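Side-chain contacts in putative polysaccharide deacetylase (Bdellovibrio bacteriovorus HD100, PDB 5JP6), which probably removes acetyl groups from N-acetylated sugars of peptidoglycan, as a zinc-binding carbohydrate esterase of family 4: residues Phe121-Gln124 with Arg125-Met128; Glu343-Pro346 with Gln347-Arg350. The protein carries 1 engineered substitution. All blocks are in the same frame, centred on the assembly; numbering follows the deposited sequence. Where two conformers were deposited one is given.

Contact 1: residues Phe121-Gln124 with Arg125-Met128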
loop_
_atom_site.group_PDB
_atom_site.type_symbol
_atom_site.label_atom_id
_atom_site.label_comp_id
_atom_site.label_asym_id
_atom_site.label_seq_id
_atom_site.Cartn_x
_atom_site.Cartn_y
_atom_site.Cartn_z
ATOM N N PHE A 121 1.671 11.589 14.892
ATOM C CA PHE A 121 0.297 11.105 14.537
ATOM C C PHE A 121 -0.706 11.410 15.636
ATOM O O PHE A 121 -1.842 11.653 15.312
ATOM C CB PHE A 121 0.289 9.655 14.112
ATOM C CG PHE A 121 0.854 9.450 12.711
ATOM C CD1 PHE A 121 0.232 9.906 11.544
ATOM C CD2 PHE A 121 2.070 8.823 12.607
ATOM C CE1 PHE A 121 0.799 9.653 10.312
ATOM C CE2 PHE A 121 2.628 8.572 11.396
ATOM C CZ PHE A 121 2.005 9.015 10.248
ATOM N N ASP A 122 -0.284 11.483 16.899
ATOM C CA ASP A 122 -1.171 11.940 17.977
ATOM C C ASP A 122 -1.660 13.355 17.690
ATOM O O ASP A 122 -2.855 13.677 17.794
ATOM C CB ASP A 122 -0.450 11.942 19.317
ATOM C CG ASP A 122 -0.202 10.545 19.890
ATOM O OD1 ASP A 122 -0.790 9.537 19.415
ATOM O OD2 ASP A 122 0.608 10.461 20.856
ATOM N N GLU A 123 -0.715 14.207 17.329
ATOM C CA GLU A 123 -1.028 15.621 17.069
ATOM C C GLU A 123 -1.947 15.758 15.861
ATOM O O GLU A 123 -2.940 16.507 15.873
ATOM C CB GLU A 123 0.262 16.394 16.823
ATOM C CG GLU A 123 1.136 16.575 18.037
ATOM C CD GLU A 123 2.509 17.138 17.698
ATOM O OE1 GLU A 123 2.747 17.480 16.525
ATOM O OE2 GLU A 123 3.342 17.296 18.621
ATOM N N GLN A 124 -1.656 14.952 14.839
ATOM C CA GLN A 124 -2.477 14.921 13.610
ATOM C C GLN A 124 -3.909 14.495 13.884
ATOM O O GLN A 124 -4.824 15.001 13.294
ATOM C CB GLN A 124 -1.859 14.003 12.568
ATOM C CG GLN A 124 -0.492 14.457 12.058
ATOM C CD GLN A 124 -0.599 15.711 11.245
ATOM O OE1 GLN A 124 -1.220 15.724 10.191
ATOM N NE2 GLN A 124 -0.008 16.776 11.733
ATOM N N ARG A 125 -4.075 13.560 14.806
ATOM C CA ARG A 125 -5.366 13.021 15.146
ATOM C C ARG A 125 -6.271 14.077 15.815
ATOM O O ARG A 125 -7.508 14.020 15.705
ATOM C CB ARG A 125 -5.116 11.803 16.084
ATOM C CG ARG A 125 -6.085 10.709 16.046
ATOM C CD ARG A 125 -5.611 9.530 16.880
ATOM N NE ARG A 125 -4.550 8.766 16.252
ATOM C CZ ARG A 125 -3.338 8.611 16.763
ATOM N NH1 ARG A 125 -3.046 9.082 17.976
ATOM N NH2 ARG A 125 -2.401 7.965 16.067
ATOM N N GLU A 126 -5.675 15.060 16.487
ATOM C CA GLU A 126 -6.424 16.042 17.301
ATOM C C GLU A 126 -7.442 16.817 16.492
ATOM O O GLU A 126 -8.520 17.165 16.990
ATOM C CB GLU A 126 -5.464 17.061 17.936
ATOM C CG GLU A 126 -4.619 16.506 19.077
ATOM C CD GLU A 126 -3.643 17.543 19.645
ATOM O OE1 GLU A 126 -3.880 18.772 19.467
ATOM O OE2 GLU A 126 -2.619 17.135 20.236
ATOM N N SER A 127 -7.113 17.115 15.247
ATOM C CA SER A 127 -7.967 17.958 14.439
ATOM C C SER A 127 -8.947 17.188 13.562
ATOM O O SER A 127 -9.653 17.793 12.753
ATOM C CB SER A 127 -7.117 18.911 13.590
ATOM O OG SER A 127 -6.288 18.196 12.704
ATOM N N MET A 128 -8.996 15.868 13.726
ATOM C CA MET A 128 -9.929 15.065 12.950
ATOM C C MET A 128 -11.199 14.796 13.686
ATOM O O MET A 128 -11.171 14.392 14.836
ATOM C CB MET A 128 -9.308 13.747 12.604
ATOM C CG MET A 128 -8.165 13.944 11.655
ATOM S SD MET A 128 -7.191 12.464 11.636
ATOM C CE MET A 128 -7.743 11.835 10.078
HETATM O O HOH W 1 0.286 7.566 17.312
HETATM O O HOH W 2 -5.593 16.348 11.025
#

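Contact 2: residues Glu343-Pro346 with Gln347-Arg350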
loop_
_atom_site.group_PDB
_atom_site.type_symbol
_atom_site.label_atom_id
_atom_site.label_comp_id
_atom_site.label_asym_id
_atom_site.label_seq_id
_atom_site.Cartn_x
_atom_site.Cartn_y
_atom_site.Cartn_z
ATOM N N GLU A 343 -4.348 5.952 9.151
ATOM C CA GLU A 343 -4.770 6.953 10.106
ATOM C C GLU A 343 -5.982 7.745 9.620
ATOM O O GLU A 343 -6.791 8.172 10.434
ATOM C CB GLU A 343 -3.625 7.944 10.396
ATOM C CG GLU A 343 -2.409 7.341 11.080
ATOM C CD GLU A 343 -2.595 7.137 12.572
ATOM O OE1 GLU A 343 -3.416 7.824 13.236
ATOM O OE2 GLU A 343 -1.848 6.282 13.133
ATOM N N ILE A 344 -6.059 7.993 8.303
ATOM C CA ILE A 344 -7.149 8.802 7.756
ATOM C C ILE A 344 -8.329 7.980 7.232
ATOM O O ILE A 344 -9.330 8.559 6.802
ATOM C CB ILE A 344 -6.679 9.763 6.646
ATOM C CG1 ILE A 344 -6.194 9.014 5.393
ATOM C CG2 ILE A 344 -5.603 10.705 7.196
ATOM C CD1 ILE A 344 -6.519 9.730 4.113
ATOM N N MET A 345 -8.244 6.648 7.323
ATOM C CA MET A 345 -9.244 5.845 6.627
ATOM C C MET A 345 -10.672 6.044 7.177
ATOM O O MET A 345 -11.619 6.237 6.388
ATOM C CB MET A 345 -8.834 4.379 6.560
ATOM C CG MET A 345 -9.697 3.530 5.617
ATOM S SD MET A 345 -9.775 4.147 3.905
ATOM C CE MET A 345 -8.047 4.272 3.462
ATOM N N PRO A 346 -10.850 6.025 8.523
ATOM C CA PRO A 346 -12.231 6.285 8.986
ATOM C C PRO A 346 -12.788 7.636 8.526
ATOM O O PRO A 346 -13.935 7.729 8.099
ATOM C CB PRO A 346 -12.093 6.222 10.510
ATOM C CG PRO A 346 -10.931 5.299 10.727
ATOM C CD PRO A 346 -9.946 5.611 9.629
ATOM N N GLN A 347 -11.939 8.648 8.543
ATOM C CA GLN A 347 -12.339 9.978 8.168
ATOM C C GLN A 347 -12.681 10.025 6.641
ATOM O O GLN A 347 -13.674 10.647 6.196
ATOM C CB GLN A 347 -11.246 10.967 8.515
ATOM C CG GLN A 347 -11.674 12.409 8.277
ATOM C CD GLN A 347 -12.450 13.001 9.457
ATOM O OE1 GLN A 347 -11.912 13.096 10.528
ATOM N NE2 GLN A 347 -13.712 13.321 9.274
ATOM N N PHE A 348 -11.864 9.351 5.844
ATOM C CA PHE A 348 -12.064 9.270 4.405
ATOM C C PHE A 348 -13.398 8.622 4.081
ATOM O O PHE A 348 -14.153 9.103 3.247
ATOM C CB PHE A 348 -10.913 8.500 3.749
ATOM C CG PHE A 348 -11.116 8.237 2.290
ATOM C CD1 PHE A 348 -11.040 9.257 1.376
ATOM C CD2 PHE A 348 -11.426 6.961 1.817
ATOM C CE1 PHE A 348 -11.212 9.022 0.019
ATOM C CE2 PHE A 348 -11.634 6.741 0.473
ATOM C CZ PHE A 348 -11.518 7.764 -0.420
ATOM N N LEU A 349 -13.660 7.493 4.732
ATOM C CA LEU A 349 -14.896 6.785 4.518
ATOM C C LEU A 349 -16.124 7.630 4.895
ATOM O O LEU A 349 -17.120 7.620 4.185
ATOM C CB LEU A 349 -14.855 5.447 5.245
ATOM C CG LEU A 349 -13.789 4.445 4.751
ATOM C CD1 LEU A 349 -13.613 3.293 5.735
ATOM C CD2 LEU A 349 -14.108 3.969 3.356
ATOM N N ARG A 350 -16.037 8.331 6.017
ATOM C CA ARG A 350 -17.116 9.214 6.418
ATOM C C ARG A 350 -17.335 10.312 5.381
ATOM O O ARG A 350 -18.480 10.610 5.031
ATOM C CB ARG A 350 -16.859 9.781 7.821
ATOM C CG ARG A 350 -17.892 10.811 8.316
ATOM C CD ARG A 350 -19.346 10.343 8.373
ATOM N NE ARG A 350 -20.300 11.460 8.445
ATOM C CZ ARG A 350 -20.732 12.060 9.549
ATOM N NH1 ARG A 350 -20.338 11.677 10.756
ATOM N NH2 ARG A 350 -21.593 13.062 9.440
HETATM O O HOH W 3 -9.595 8.748 10.258
#

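Contact 1: residues Phe121-Gln124 with Arg125-Met128
Arg125 folds back along the preceding turn of its helix and sets its guanidinium beside Asp122, one turn earlier. The two side chains run alongside each other, and NH1 of Arg125 gives a hydrogen bond of 2.7 Å to OD1 of Asp122, which is also their salt bridge. OD1 is met on its anti side, close to the plane of both charged groups, although those planes are turned 69° from each other. The arginine can reach backward because its chain bends at chi3 (-75°). One face of its guanidinium then lies over Phe121 O, and NH2 comes within 3.7 Å of Phe121 CB. Water 1 completes a small ring at the edge, donating to Asp122 OD1 and accepting from Arg125 NH2, while Glu343 takes a second salt bridge from NH2. A long side chain with N-H groups on several sides can thus reach Asp122 with NH1 and Glu343 with NH2 at once.

The pattern of backbone bonding changes here, near the C-terminal part of helix 110-126. Arg125 N still bonds to Phe121 O at 3.0 Å, the ordinary i to i+4 link, but Glu126 N makes its better bond with Glu123 O, only three residues back, and keeps just a weak one to Asp122 O.

Gln124 lies round the helix from this salt bridge. Its bent chain carries the amide to Asn313, whose backbone N is bonded by OE1. The carbonyl of Gln124 receives a hydrogen bond of 2.7 Å from water 2 to its O, and the same water also bonds Ser127 OG, a small hydroxyl well placed to share it.

Contact 2: residues Glu343-Pro346 with Gln347-Arg350
The ring of Phe348 has Met345 SD at an oblique position, 5.1 Å from the ring centroid and 68° off the normal, while Phe334 meets the ring edge-to-face from outside the segment. The sulfur touches CD2 at 3.9 Å, in a Met-aromatic contact between two side chains that run side by side. The CG of Met345 lies opposite the backbone N (chi1 -169°), and bends at chi2 and chi3 then turn the sulfur of the flexible thioether to the ring. Its CG also packs on Leu349 CD1 at 3.9 Å, so the methionine serves both of its apolar neighbours.

Ile344, Met345 and Pro346 accept from Phe348, Leu349 and Arg350 in regular i to i+4 bonds, the straightest being Leu349 N to Met345 O (171°). Pro346 has no N-H to give to the preceding turn, and the helix kinks there. Water 3 enters beside it, donating to Glu343 O and accepting from Gln347 N at 2.9 Å each.

Met345, Phe348 and Leu349 form the apolar face that meets Phe175 and Leu173 of strand 170-176, the helix-on-sheet packing typical of the alpha/beta NodB-homology domain.

In the fold
Contact 1 lies in the C-terminal part of helix 110-126 and the residues that follow, and contact 2 on helix 339-354, with centres about 13 Å apart. The two meet directly: Arg125 NH2 and Glu343 OE1 form a salt bridge of 3.0 Å, and Phe121 CD1 rests on Glu343 CG at 3.7 Å. Charge and apolar packing together join the N-terminal helical part to the deacetylase domain. Neither contact forms the zinc site of Asp177, His227 and Tyr280. Contact 1 lies away from it at the surface, whereas contact 2 is buried, with the side chain of Met345 about 12 Å from that of Asp176, which binds zinc in another structure of this protein but not here.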